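Long-range contacts in ArCE4A (Arthrobacter sp. AW19M34-1, PDB 5LFZ), which probably removes acetyl groups from N-acetylglucosamine-containing polysaccharides as a metal-dependent family 4 carbohydrate esterase: residues 135-140 with 209-214; 39-44 with 175-180; 159-164 with 187-192; 81-86 with 98-103. All blocks are in the same frame, centred on the assembly; numbering follows the deposited sequence.

Contact 1: 135-140 with 209-214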
loop_
_atom_site.group_PDB
_atom_site.type_symbol
_atom_site.label_atom_id
_atom_site.label_comp_id
_atom_site.label_asym_id
_atom_site.label_seq_id
_atom_site.Cartn_x
_atom_site.Cartn_y
_atom_site.Cartn_z
ATOM N N PRO A 135 14.937 7.012 -0.712
ATOM C CA PRO A 135 15.437 6.552 -2.010
ATOM C C PRO A 135 14.343 6.023 -2.936
ATOM O O PRO A 135 14.655 5.430 -3.968
ATOM C CB PRO A 135 16.404 5.433 -1.621
ATOM C CG PRO A 135 15.797 4.849 -0.394
ATOM C CD PRO A 135 15.129 5.997 0.340
ATOM N N TYR A 136 13.084 6.244 -2.562
ATOM C CA TYR A 136 11.929 5.745 -3.306
ATOM C C TYR A 136 10.913 6.862 -3.513
ATOM O O TYR A 136 10.891 7.824 -2.749
ATOM C CB TYR A 136 11.255 4.577 -2.559
ATOM C CG TYR A 136 12.212 3.529 -2.035
ATOM C CD1 TYR A 136 13.028 2.820 -2.902
ATOM C CD2 TYR A 136 12.299 3.247 -0.674
ATOM C CE1 TYR A 136 13.908 1.867 -2.439
ATOM C CE2 TYR A 136 13.183 2.283 -0.197
ATOM C CZ TYR A 136 13.984 1.597 -1.090
ATOM O OH TYR A 136 14.885 0.640 -0.662
ATOM N N PRO A 137 10.069 6.744 -4.549
ATOM C CA PRO A 137 8.935 7.668 -4.615
ATOM C C PRO A 137 8.082 7.555 -3.356
ATOM O O PRO A 137 7.926 6.455 -2.824
ATOM C CB PRO A 137 8.156 7.192 -5.845
ATOM C CG PRO A 137 9.164 6.429 -6.669
ATOM C CD PRO A 137 10.075 5.791 -5.670
ATOM N N LEU A 138 7.562 8.677 -2.880
ATOM C CA LEU A 138 6.629 8.661 -1.765
ATOM C C LEU A 138 5.210 8.516 -2.306
ATOM O O LEU A 138 4.752 9.333 -3.104
ATOM C CB LEU A 138 6.759 9.926 -0.909
ATOM C CG LEU A 138 8.002 10.047 -0.022
ATOM C CD1 LEU A 138 9.243 10.424 -0.825
ATOM C CD2 LEU A 138 7.763 11.054 1.087
ATOM N N VAL A 139 4.516 7.472 -1.878
ATOM C CA VAL A 139 3.183 7.214 -2.395
ATOM C C VAL A 139 2.126 7.472 -1.328
ATOM O O VAL A 139 2.056 6.767 -0.322
ATOM C CB VAL A 139 3.057 5.773 -2.919
ATOM C CG1 VAL A 139 1.653 5.519 -3.456
ATOM C CG2 VAL A 139 4.126 5.508 -3.988
ATOM N N LEU A 140 1.326 8.505 -1.548
ATOM C CA LEU A 140 0.212 8.809 -0.655
ATOM C C LEU A 140 -1.053 8.183 -1.224
ATOM O O LEU A 140 -1.036 7.023 -1.632
ATOM C CB LEU A 140 0.051 10.320 -0.467
ATOM C CG LEU A 140 1.115 11.036 0.382
ATOM C CD1 LEU A 140 1.392 10.287 1.676
ATOM C CD2 LEU A 140 2.397 11.238 -0.387
ATOM N N PHE A 209 7.891 8.925 -12.443
ATOM C CA PHE A 209 7.690 8.436 -11.086
ATOM C C PHE A 209 9.029 8.311 -10.368
ATOM O O PHE A 209 9.684 7.275 -10.456
ATOM C CB PHE A 209 6.977 7.091 -11.158
ATOM C CG PHE A 209 6.428 6.611 -9.855
ATOM C CD1 PHE A 209 5.673 7.445 -9.048
ATOM C CD2 PHE A 209 6.636 5.304 -9.453
ATOM C CE1 PHE A 209 5.161 6.990 -7.851
ATOM C CE2 PHE A 209 6.128 4.842 -8.261
ATOM C CZ PHE A 209 5.383 5.684 -7.459
ATOM N N LYS A 210 9.444 9.358 -9.660
ATOM C CA LYS A 210 10.836 9.442 -9.216
ATOM C C LYS A 210 10.994 9.514 -7.692
ATOM O O LYS A 210 10.100 10.001 -6.993
ATOM C CB LYS A 210 11.504 10.647 -9.896
ATOM C CG LYS A 210 12.792 10.278 -10.626
ATOM C CD LYS A 210 12.996 11.030 -11.921
ATOM C CE LYS A 210 13.876 10.207 -12.851
ATOM N NZ LYS A 210 13.543 8.753 -12.775
ATOM N N PRO A 211 12.128 9.007 -7.167
ATOM C CA PRO A 211 12.392 9.025 -5.723
ATOM C C PRO A 211 12.360 10.419 -5.113
ATOM O O PRO A 211 12.567 11.404 -5.826
ATOM C CB PRO A 211 13.803 8.437 -5.612
ATOM C CG PRO A 211 13.995 7.654 -6.843
ATOM C CD PRO A 211 13.221 8.348 -7.910
ATOM N N ALA A 212 12.110 10.483 -3.807
ATOM C CA ALA A 212 12.115 11.732 -3.046
ATOM C C ALA A 212 11.034 12.716 -3.494
ATOM O O ALA A 212 11.104 13.904 -3.184
ATOM C CB ALA A 212 13.489 12.393 -3.125
ATOM N N LYS A 213 10.038 12.216 -4.221
ATOM C CA LYS A 213 8.872 13.010 -4.604
ATOM C C LYS A 213 7.621 12.312 -4.095
ATOM O O LYS A 213 7.611 11.093 -3.955
ATOM C CB LYS A 213 8.785 13.184 -6.120
ATOM C CG LYS A 213 9.984 13.860 -6.765
ATOM C CD LYS A 213 10.128 15.302 -6.312
ATOM C CE LYS A 213 10.948 16.094 -7.314
ATOM N NZ LYS A 213 11.376 17.426 -6.798
ATOM N N ALA A 214 6.563 13.076 -3.834
ATOM C CA ALA A 214 5.320 12.492 -3.333
ATOM C C ALA A 214 4.216 12.470 -4.394
ATOM O O ALA A 214 4.050 13.419 -5.157
ATOM C CB ALA A 214 4.849 13.243 -2.096
#

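Contact 2: 39-44 with 175-180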
loop_
_atom_site.group_PDB
_atom_site.type_symbol
_atom_site.label_atom_id
_atom_site.label_comp_id
_atom_site.label_asym_id
_atom_site.label_seq_id
_atom_site.Cartn_x
_atom_site.Cartn_y
_atom_site.Cartn_z
ATOM N N THR A 39 -3.735 -10.765 7.284
ATOM C CA THR A 39 -3.133 -10.592 5.967
ATOM C C THR A 39 -3.341 -11.797 5.049
ATOM O O THR A 39 -3.626 -11.640 3.863
ATOM C CB THR A 39 -1.634 -10.298 6.090
ATOM O OG1 THR A 39 -1.443 -9.191 6.983
ATOM C CG2 THR A 39 -1.048 -9.950 4.721
ATOM N N ASN A 40 -3.211 -13.002 5.587
ATOM C CA ASN A 40 -3.387 -14.175 4.741
ATOM C C ASN A 40 -4.828 -14.365 4.267
ATOM O O ASN A 40 -5.056 -14.781 3.128
ATOM C CB ASN A 40 -2.891 -15.413 5.458
ATOM C CG ASN A 40 -1.392 -15.541 5.373
ATOM O OD1 ASN A 40 -0.859 -15.996 4.362
ATOM N ND2 ASN A 40 -0.696 -15.099 6.411
ATOM N N ARG A 41 -5.802 -14.054 5.120
ATOM C CA ARG A 41 -7.197 -14.094 4.699
ATOM C C ARG A 41 -7.432 -13.053 3.618
ATOM O O ARG A 41 -8.157 -13.290 2.656
ATOM C CB ARG A 41 -8.138 -13.860 5.883
ATOM C CG ARG A 41 -8.228 -15.052 6.822
ATOM C CD ARG A 41 -8.793 -14.664 8.174
ATOM N NE ARG A 41 -10.190 -14.253 8.080
ATOM C CZ ARG A 41 -10.848 -13.648 9.059
ATOM N NH1 ARG A 41 -10.233 -13.390 10.206
ATOM N NH2 ARG A 41 -12.117 -13.306 8.895
ATOM N N LEU A 42 -6.790 -11.904 3.781
ATOM C CA LEU A 42 -6.861 -10.830 2.804
ATOM C C LEU A 42 -6.293 -11.296 1.460
ATOM O O LEU A 42 -6.887 -11.075 0.404
ATOM C CB LEU A 42 -6.111 -9.610 3.340
ATOM C CG LEU A 42 -6.076 -8.307 2.560
ATOM C CD1 LEU A 42 -7.442 -8.032 2.033
ATOM C CD2 LEU A 42 -5.624 -7.182 3.484
ATOM N N LEU A 43 -5.147 -11.964 1.510
ATOM C CA LEU A 43 -4.513 -12.472 0.305
ATOM C C LEU A 43 -5.359 -13.569 -0.336
ATOM O O LEU A 43 -5.416 -13.681 -1.563
ATOM C CB LEU A 43 -3.118 -13.002 0.622
ATOM C CG LEU A 43 -2.046 -11.961 0.940
ATOM C CD1 LEU A 43 -0.830 -12.641 1.524
ATOM C CD2 LEU A 43 -1.662 -11.199 -0.319
ATOM N N ASP A 44 -6.009 -14.375 0.498
ATOM C CA ASP A 44 -6.903 -15.411 0.005
ATOM C C ASP A 44 -8.042 -14.785 -0.795
ATOM O O ASP A 44 -8.358 -15.240 -1.894
ATOM C CB ASP A 44 -7.469 -16.245 1.158
ATOM C CG ASP A 44 -6.441 -17.180 1.770
ATOM O OD1 ASP A 44 -5.369 -17.397 1.163
ATOM O OD2 ASP A 44 -6.708 -17.706 2.869
ATOM N N ILE A 175 -5.004 -4.137 9.432
ATOM C CA ILE A 175 -4.814 -4.233 10.880
ATOM C C ILE A 175 -6.024 -4.838 11.559
ATOM O O ILE A 175 -6.015 -5.082 12.755
ATOM C CB ILE A 175 -4.555 -2.855 11.540
ATOM C CG1 ILE A 175 -5.700 -1.880 11.263
ATOM C CG2 ILE A 175 -3.276 -2.272 11.049
ATOM C CD1 ILE A 175 -5.659 -0.594 12.075
ATOM N N HIS A 176 -7.074 -5.072 10.788
ATOM C CA HIS A 176 -8.378 -5.328 11.378
ATOM C C HIS A 176 -9.248 -6.165 10.455
ATOM O O HIS A 176 -9.042 -6.188 9.240
ATOM C CB HIS A 176 -9.009 -3.975 11.759
ATOM C CG HIS A 176 -9.131 -3.012 10.617
ATOM N ND1 HIS A 176 -10.320 -2.419 10.256
ATOM C CD2 HIS A 176 -8.232 -2.646 9.678
ATOM C CE1 HIS A 176 -10.117 -1.642 9.205
ATOM N NE2 HIS A 176 -8.865 -1.780 8.821
ATOM N N GLU A 177 -10.194 -6.887 11.051
ATOM C CA GLU A 177 -11.029 -7.837 10.325
ATOM C C GLU A 177 -11.850 -7.176 9.225
ATOM O O GLU A 177 -12.171 -7.807 8.223
ATOM C CB GLU A 177 -11.963 -8.576 11.288
ATOM C CG GLU A 177 -12.846 -9.598 10.591
ATOM C CD GLU A 177 -12.857 -10.939 11.280
ATOM O OE1 GLU A 177 -13.925 -11.325 11.799
ATOM O OE2 GLU A 177 -11.799 -11.605 11.308
ATOM N N SER A 178 -12.189 -5.905 9.404
ATOM C CA SER A 178 -13.101 -5.274 8.463
ATOM C C SER A 178 -12.514 -5.191 7.055
ATOM O O SER A 178 -13.253 -5.232 6.085
ATOM C CB SER A 178 -13.532 -3.888 8.954
ATOM O OG SER A 178 -12.441 -3.047 9.219
ATOM N N SER A 179 -11.193 -5.116 6.930
ATOM C CA SER A 179 -10.592 -5.137 5.601
ATOM C C SER A 179 -10.788 -6.485 4.903
ATOM O O SER A 179 -11.051 -6.539 3.701
ATOM C CB SER A 179 -9.107 -4.791 5.689
ATOM O OG SER A 179 -8.963 -3.449 6.118
ATOM N N VAL A 180 -10.667 -7.568 5.661
ATOM C CA VAL A 180 -10.943 -8.902 5.142
ATOM C C VAL A 180 -12.379 -9.009 4.647
ATOM O O VAL A 180 -12.636 -9.516 3.555
ATOM C CB VAL A 180 -10.695 -9.986 6.206
ATOM C CG1 VAL A 180 -11.092 -11.350 5.675
ATOM C CG2 VAL A 180 -9.227 -9.987 6.616
#

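Contact 3: 159-164 with 187-192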
loop_
_atom_site.group_PDB
_atom_site.type_symbol
_atom_site.label_atom_id
_atom_site.label_comp_id
_atom_site.label_asym_id
_atom_site.label_seq_id
_atom_site.Cartn_x
_atom_site.Cartn_y
_atom_site.Cartn_z
ATOM N N ILE A 159 -17.075 4.269 0.715
ATOM C CA ILE A 159 -16.167 5.389 0.459
ATOM C C ILE A 159 -15.213 5.083 -0.689
ATOM O O ILE A 159 -14.989 5.923 -1.560
ATOM C CB ILE A 159 -15.366 5.763 1.725
ATOM C CG1 ILE A 159 -16.318 6.287 2.805
ATOM C CG2 ILE A 159 -14.300 6.817 1.409
ATOM C CD1 ILE A 159 -15.664 6.537 4.144
ATOM N N ALA A 160 -14.658 3.877 -0.700
ATOM C CA ALA A 160 -13.758 3.477 -1.774
ATOM C C ALA A 160 -14.465 3.523 -3.126
ATOM O O ALA A 160 -13.931 4.062 -4.092
ATOM C CB ALA A 160 -13.200 2.089 -1.514
ATOM N N LEU A 161 -15.672 2.971 -3.188
ATOM C CA LEU A 161 -16.408 2.902 -4.444
ATOM C C LEU A 161 -16.813 4.281 -4.950
ATOM O O LEU A 161 -16.629 4.605 -6.127
ATOM C CB LEU A 161 -17.656 2.029 -4.287
ATOM C CG LEU A 161 -18.535 1.903 -5.534
ATOM C CD1 LEU A 161 -17.748 1.282 -6.680
ATOM C CD2 LEU A 161 -19.804 1.111 -5.240
ATOM N N GLU A 162 -17.364 5.094 -4.057
ATOM C CA GLU A 162 -17.976 6.352 -4.464
ATOM C C GLU A 162 -16.969 7.472 -4.695
ATOM O O GLU A 162 -17.262 8.418 -5.423
ATOM C CB GLU A 162 -19.008 6.801 -3.427
ATOM C CG GLU A 162 -20.203 5.876 -3.307
ATOM C CD GLU A 162 -21.269 6.421 -2.373
ATOM O OE1 GLU A 162 -20.981 7.389 -1.636
ATOM O OE2 GLU A 162 -22.392 5.880 -2.378
ATOM N N GLU A 163 -15.791 7.374 -4.082
ATOM C CA GLU A 163 -14.785 8.426 -4.226
ATOM C C GLU A 163 -13.698 8.076 -5.239
ATOM O O GLU A 163 -12.970 8.959 -5.693
ATOM C CB GLU A 163 -14.136 8.741 -2.877
ATOM C CG GLU A 163 -15.045 9.466 -1.900
ATOM C CD GLU A 163 -14.308 9.924 -0.655
ATOM O OE1 GLU A 163 -13.060 9.917 -0.669
ATOM O OE2 GLU A 163 -14.977 10.298 0.335
ATOM N N ALA A 164 -13.584 6.797 -5.586
ATOM C CA ALA A 164 -12.580 6.370 -6.556
ATOM C C ALA A 164 -12.869 6.974 -7.918
ATOM O O ALA A 164 -14.024 7.169 -8.297
ATOM C CB ALA A 164 -12.528 4.850 -6.658
ATOM N N VAL A 187 -13.872 -5.321 -4.288
ATOM C CA VAL A 187 -13.368 -5.723 -5.595
ATOM C C VAL A 187 -14.515 -5.887 -6.594
ATOM O O VAL A 187 -14.449 -5.381 -7.715
ATOM C CB VAL A 187 -12.570 -7.028 -5.505
ATOM C CG1 VAL A 187 -12.176 -7.515 -6.891
ATOM C CG2 VAL A 187 -11.339 -6.823 -4.645
ATOM N N SER A 188 -15.564 -6.591 -6.178
ATOM C CA SER A 188 -16.725 -6.810 -7.038
ATOM C C SER A 188 -17.310 -5.492 -7.526
ATOM O O SER A 188 -17.577 -5.322 -8.714
ATOM C CB SER A 188 -17.805 -7.606 -6.303
ATOM O OG SER A 188 -17.363 -8.925 -6.036
ATOM N N LYS A 189 -17.499 -4.557 -6.602
ATOM C CA LYS A 189 -18.099 -3.277 -6.952
ATOM C C LYS A 189 -17.180 -2.400 -7.801
ATOM O O LYS A 189 -17.654 -1.706 -8.699
ATOM C CB LYS A 189 -18.525 -2.527 -5.689
ATOM C CG LYS A 189 -19.840 -3.051 -5.106
ATOM C CD LYS A 189 -20.239 -2.319 -3.841
ATOM C CE LYS A 189 -21.572 -2.825 -3.315
ATOM N NZ LYS A 189 -22.697 -2.475 -4.220
ATOM N N LEU A 190 -15.876 -2.428 -7.539
ATOM C CA LEU A 190 -14.957 -1.645 -8.360
ATOM C C LEU A 190 -14.905 -2.206 -9.782
ATOM O O LEU A 190 -14.889 -1.453 -10.757
ATOM C CB LEU A 190 -13.554 -1.610 -7.738
ATOM C CG LEU A 190 -13.425 -0.700 -6.510
ATOM C CD1 LEU A 190 -12.087 -0.923 -5.828
ATOM C CD2 LEU A 190 -13.609 0.770 -6.896
ATOM N N HIS A 191 -14.899 -3.531 -9.903
ATOM C CA HIS A 191 -15.002 -4.160 -11.216
ATOM C C HIS A 191 -16.305 -3.784 -11.913
ATOM O O HIS A 191 -16.311 -3.433 -13.091
ATOM C CB HIS A 191 -14.907 -5.678 -11.098
ATOM C CG HIS A 191 -13.509 -6.186 -10.939
ATOM N ND1 HIS A 191 -13.227 -7.454 -10.480
ATOM C CD2 HIS A 191 -12.314 -5.599 -11.185
ATOM C CE1 HIS A 191 -11.918 -7.629 -10.454
ATOM N NE2 HIS A 191 -11.341 -6.517 -10.873
ATOM N N ASP A 192 -17.411 -3.863 -11.182
ATOM C CA ASP A 192 -18.711 -3.567 -11.762
ATOM C C ASP A 192 -18.798 -2.091 -12.157
ATOM O O ASP A 192 -19.568 -1.719 -13.039
ATOM C CB ASP A 192 -19.826 -3.928 -10.785
ATOM C CG ASP A 192 -21.188 -3.904 -11.433
ATOM O OD1 ASP A 192 -21.288 -4.243 -12.629
ATOM O OD2 ASP A 192 -22.166 -3.554 -10.748
#

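Contact 4: 81-86 with 98-103. With NI (nickel (II) ion), chain B.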
loop_
_atom_site.group_PDB
_atom_site.type_symbol
_atom_site.label_atom_id
_atom_site.label_comp_id
_atom_site.label_asym_id
_atom_site.label_seq_id
_atom_site.Cartn_x
_atom_site.Cartn_y
_atom_site.Cartn_z
ATOM N N SER A 81 7.357 0.111 1.441
ATOM C CA SER A 81 7.783 0.375 2.810
ATOM C C SER A 81 6.843 1.346 3.514
ATOM O O SER A 81 6.414 2.336 2.924
ATOM C CB SER A 81 9.206 0.938 2.826
ATOM O OG SER A 81 9.551 1.399 4.122
ATOM N N HIS A 82 6.516 1.053 4.774
ATOM C CA HIS A 82 5.754 1.976 5.612
ATOM C C HIS A 82 6.594 2.419 6.814
ATOM O O HIS A 82 6.045 2.826 7.838
ATOM C CB HIS A 82 4.450 1.307 6.080
ATOM C CG HIS A 82 3.371 2.263 6.498
ATOM N ND1 HIS A 82 3.208 3.516 5.944
ATOM C CD2 HIS A 82 2.370 2.121 7.397
ATOM C CE1 HIS A 82 2.164 4.108 6.494
ATOM N NE2 HIS A 82 1.634 3.283 7.383
ATOM N N THR A 83 7.923 2.362 6.648
ATOM C CA THR A 83 8.944 2.518 7.713
ATOM C C THR A 83 8.915 1.348 8.702
ATOM O O THR A 83 8.167 0.385 8.522
ATOM C CB THR A 83 8.824 3.850 8.503
ATOM O OG1 THR A 83 7.740 3.790 9.443
ATOM C CG2 THR A 83 8.643 5.035 7.557
ATOM N N PHE A 84 9.759 1.416 9.730
ATOM C CA PHE A 84 9.974 0.256 10.586
ATOM C C PHE A 84 8.984 0.193 11.736
ATOM O O PHE A 84 8.356 -0.837 11.956
ATOM C CB PHE A 84 11.401 0.234 11.142
ATOM C CG PHE A 84 11.771 -1.076 11.770
ATOM C CD1 PHE A 84 11.699 -1.247 13.142
ATOM C CD2 PHE A 84 12.159 -2.148 10.984
ATOM C CE1 PHE A 84 12.028 -2.459 13.722
ATOM C CE2 PHE A 84 12.490 -3.365 11.555
ATOM C CZ PHE A 84 12.423 -3.520 12.927
ATOM N N ASP A 85 8.851 1.284 12.478
ATOM C CA ASP A 85 7.975 1.276 13.647
ATOM C C ASP A 85 6.918 2.381 13.605
ATOM O O ASP A 85 6.445 2.837 14.648
ATOM C CB ASP A 85 8.812 1.393 14.917
ATOM C CG ASP A 85 9.873 2.448 14.800
ATOM O OD1 ASP A 85 9.560 3.516 14.239
ATOM O OD2 ASP A 85 11.018 2.209 15.247
ATOM N N HIS A 86 6.568 2.803 12.394
ATOM C CA HIS A 86 5.433 3.701 12.138
ATOM C C HIS A 86 5.567 5.065 12.806
ATOM O O HIS A 86 4.591 5.619 13.313
ATOM C CB HIS A 86 4.111 3.050 12.572
ATOM C CG HIS A 86 2.918 3.557 11.820
ATOM N ND1 HIS A 86 2.216 4.680 12.203
ATOM C CD2 HIS A 86 2.313 3.103 10.695
ATOM C CE1 HIS A 86 1.228 4.892 11.352
ATOM N NE2 HIS A 86 1.262 3.947 10.431
ATOM N N GLU A 98 17.120 7.449 8.299
ATOM C CA GLU A 98 17.960 6.383 7.746
ATOM C C GLU A 98 17.606 5.024 8.337
ATOM O O GLU A 98 17.476 4.041 7.613
ATOM C CB GLU A 98 19.445 6.662 7.995
ATOM C CG GLU A 98 20.054 7.734 7.122
ATOM C CD GLU A 98 21.497 8.028 7.500
ATOM O OE1 GLU A 98 22.089 7.236 8.269
ATOM O OE2 GLU A 98 22.039 9.048 7.026
ATOM N N HIS A 99 17.464 4.977 9.659
ATOM C CA HIS A 99 17.092 3.744 10.347
ATOM C C HIS A 99 15.739 3.224 9.873
ATOM O O HIS A 99 15.605 2.052 9.544
ATOM C CB HIS A 99 17.062 3.954 11.860
ATOM C CG HIS A 99 18.401 4.268 12.451
ATOM N ND1 HIS A 99 19.583 3.854 11.874
ATOM C CD2 HIS A 99 18.748 4.950 13.569
ATOM C CE1 HIS A 99 20.600 4.271 12.606
ATOM N NE2 HIS A 99 20.120 4.937 13.642
ATOM N N GLU A 100 14.738 4.098 9.836
ATOM C CA GLU A 100 13.394 3.698 9.428
ATOM C C GLU A 100 13.379 3.088 8.029
ATOM O O GLU A 100 12.707 2.087 7.786
ATOM C CB GLU A 100 12.441 4.890 9.478
ATOM C CG GLU A 100 12.174 5.428 10.877
ATOM C CD GLU A 100 11.495 4.415 11.775
ATOM O OE1 GLU A 100 10.789 3.527 11.254
ATOM O OE2 GLU A 100 11.664 4.514 13.010
ATOM N N VAL A 101 14.114 3.697 7.108
ATOM C CA VAL A 101 14.201 3.172 5.751
ATOM C C VAL A 101 14.997 1.864 5.708
ATOM O O VAL A 101 14.508 0.831 5.239
ATOM C CB VAL A 101 14.855 4.196 4.799
ATOM C CG1 VAL A 101 15.170 3.555 3.453
ATOM C CG2 VAL A 101 13.951 5.417 4.629
ATOM N N GLN A 102 16.225 1.915 6.208
ATOM C CA GLN A 102 17.147 0.793 6.073
ATOM C C GLN A 102 16.747 -0.436 6.876
ATOM O O GLN A 102 16.936 -1.558 6.413
ATOM C CB GLN A 102 18.554 1.223 6.467
ATOM C CG GLN A 102 19.142 2.256 5.535
ATOM C CD GLN A 102 20.526 2.676 5.952
ATOM O OE1 GLN A 102 21.163 2.015 6.774
ATOM N NE2 GLN A 102 21.007 3.779 5.390
ATOM N N TRP A 103 16.188 -0.240 8.069
ATOM C CA TRP A 103 15.749 -1.385 8.866
ATOM C C TRP A 103 14.579 -2.094 8.198
ATOM O O TRP A 103 14.454 -3.312 8.290
ATOM C CB TRP A 103 15.347 -0.964 10.280
ATOM C CG TRP A 103 16.466 -0.450 11.118
ATOM C CD1 TRP A 103 17.800 -0.528 10.848
ATOM C CD2 TRP A 103 16.349 0.228 12.371
ATOM N NE1 TRP A 103 18.523 0.061 11.859
ATOM C CE2 TRP A 103 17.654 0.533 12.807
ATOM C CE3 TRP A 103 15.265 0.608 13.170
ATOM C CZ2 TRP A 103 17.904 1.198 14.004
ATOM C CZ3 TRP A 103 15.517 1.270 14.359
ATOM C CH2 TRP A 103 16.825 1.556 14.764
HETATM NI NI NI B . 0.101 3.530 8.771
HETATM O O HOH W 1 12.299 1.155 3.535
HETATM O O HOH W 2 -1.256 4.111 7.512
HETATM O O HOH W 3 0.018 5.655 8.475
HETATM O O HOH W 4 -1.566 3.746 10.019
#

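Contact 1: 135-140 with 209-214
Pro137 lays its ring over one face of Phe209, a CH-pi contact in which CB of Pro137 lies 3.8 Å from the centroid of the Phe209 ring and 21° off its normal. The proline stands at the entrance to a short two-stranded parallel sheet, where strand 138-139 pairs with strand 214-215 and so attaches the C-terminal tail to the NodB-type deacetylase fold. A first torsion of -167° swings the Phe209 ring opposite its N and so against Pro137, and CZ reaches on to Val139, whose CG2 meets the ring edge in plane at 3.7 Å. Phe204 stacks on the same aromatic ring.

A type II turn from Lys210 to Lys213 shapes the tail for this pairing. Its third residue, Ala212, has the positive phi (64°) that this turn requires, and both lysines start away from the interface, as suits their exposed positions. The backbone then bonds twice: Ala212 N reaches Tyr136 O at 3.1 Å from above the carbonyl plane, whereas Leu138 N meets Lys213 O almost end-on at 2.6 Å. Tyr136 sends its own hydroxyl elsewhere, to Asp105. The small Ala214 lies against two leucines, with CB 4.0 Å from Leu138 CB and 3.6 Å from Leu140 CD2, while its CA-H points at Leu138 O, the carbon and oxygen 3.2 Å apart.

Contact 2: 39-44 with 175-180
Val180 fills the space between helices 39-48 and 177-192, spreading its two methyls against the first helix. CG1 of Val180 lies 3.9 Å from Arg41 CB, and CG2 lies 4.2 Å from the backbone N of Leu42. A beta-branched valine is short and stiff, and so suits a place where the backbones come close: the CA atoms of Leu42 and Val180 are 5.1 Å apart. Leu42 extends with CG anti to its N (chi1 -177°), which brings CD1 to 4.2 Å from Ser179 O. Ser179 OG is hydrogen-bonded to His173 O, which makes this polar residue acceptable in a buried position.

The outer side is looser and polar. Arg41, an exposed residue, passes its aliphatic part across Val180 at about a right angle, then bends at chi3 to reach Glu177. A single oxygen receives the fork: Arg41 NH1 donates to Glu177 OE2 at 2.6 Å in a salt bridge, and NH2 adds a weak bond to that oxygen at 3.0 Å. The guanidinium and carboxylate planes stand 81° apart, so this is not the flat two-oxygen pairing. Were Glu177 an alanine, the guanidinium of Arg41 would probably lose its charge mate here and be freer to swing into solvent.

In the NodB-type fold, Leu42 also packs down on Phe55 of strand 54-57; to the side, Thr39 and Leu43 touch helix 66-74, and Tyr38, in a loop, touches both Glu177 and Val180.

Contact 3: 159-164 with 187-192
Helices 159-163 and 187-192 run side by side in nearly the same direction, their axes 11° apart and 9.8 Å from each other at closest approach. Leu161 spans the gap. A chi1 of 179° stretches its side chain away from its own N, toward the second helix: CD1 rests 3.6 Å from Lys189 O, and CD2 lies 3.7 Å from Lys189 CD. The lysine suits this partly exposed border because its methylene chain lies across the leucine at about a right angle, while beyond CD the chain leads away from the leucine, taking the ammonium with it.

The parallel course follows from the repeating strand-helix order of the NodB-type barrel, in which strand 168-173 lies between these two helices in sequence and both pack on it. Ala160 and Leu190 each touch Ile170 of that strand, and Leu190 also reaches Leu29 and Leu197. With only the methyl of an alanine in place of Leu161, a gap would probably open between the helices, leaving the methylenes of Lys189 without their apolar cover. Deeper in, Leu190 CD2 lies 4.2 Å from Leu161 CD1 and also 4.2 Å from Ala164 CB, where a short methyl leaves room for the larger leucine.

Contact 4: 81-86 with 98-103
Glu100 folds back at chi2 (-63°) and Asp85 sets CG between its own N and carbonyl carbon (chi1 45°), which brings the two carboxylates together at the edge of helix 94-112. Residues 82-86 read His-Thr-Phe-Asp-His, the H(S/T)xxH metal-binding motif of CE4 deacetylases, and Glu100 grips this loop from behind. Its OE1 accepts Phe84 N at 2.8 Å and Asp85 N at 3.2 Å, the latter on the syn lone pair. Glu100 OE2 comes within 2.6 Å of Asp85 OD1, a spacing that suggests a proton held by one of the acids.

Phe84 takes the edge of Trp103 against its face in a T-shaped pair, the six-membered rings 5.7 Å apart between centroids and 80° between planes. On the other side of the loop, His82 and His86 bind nickel, each through NE2 at 2.1 Å; Asp33 and three waters complete the six ligands. Threonine suits its place because Thr83 OG1 donates to His82 O, in the carbonyl plane, tying the turn beside the metal ligand His82. Ser81 OG accepts Thr83 N in an ST turn and donates to a water at 2.8 Å, which passes a hydrogen bond on to Val101 O.

How the contacts relate
Contact 4 holds two of the three protein ligands of the nickel ion, and the other contacts lie at increasing distance from contact 4. Contact 1 touches it directly, Pro135 CD lying 4.0 Å from Val101 CG1, and the side chain of Leu140 is about 10 Å from the metal. Contact 2 is on the opposite side of the chain's centre from contact 1, yet the side chain of Ser179 is about 12 Å from the nickel. It shares helix 177-192 with contact 3, their centres 18 Å apart. Contact 3 lies farthest from the metal-binding loop, its centre 31 Å from that of contact 4. Along the chain, contact 4 is nested inside the loop closed by contact 2, while contacts 2 and 3 interleave.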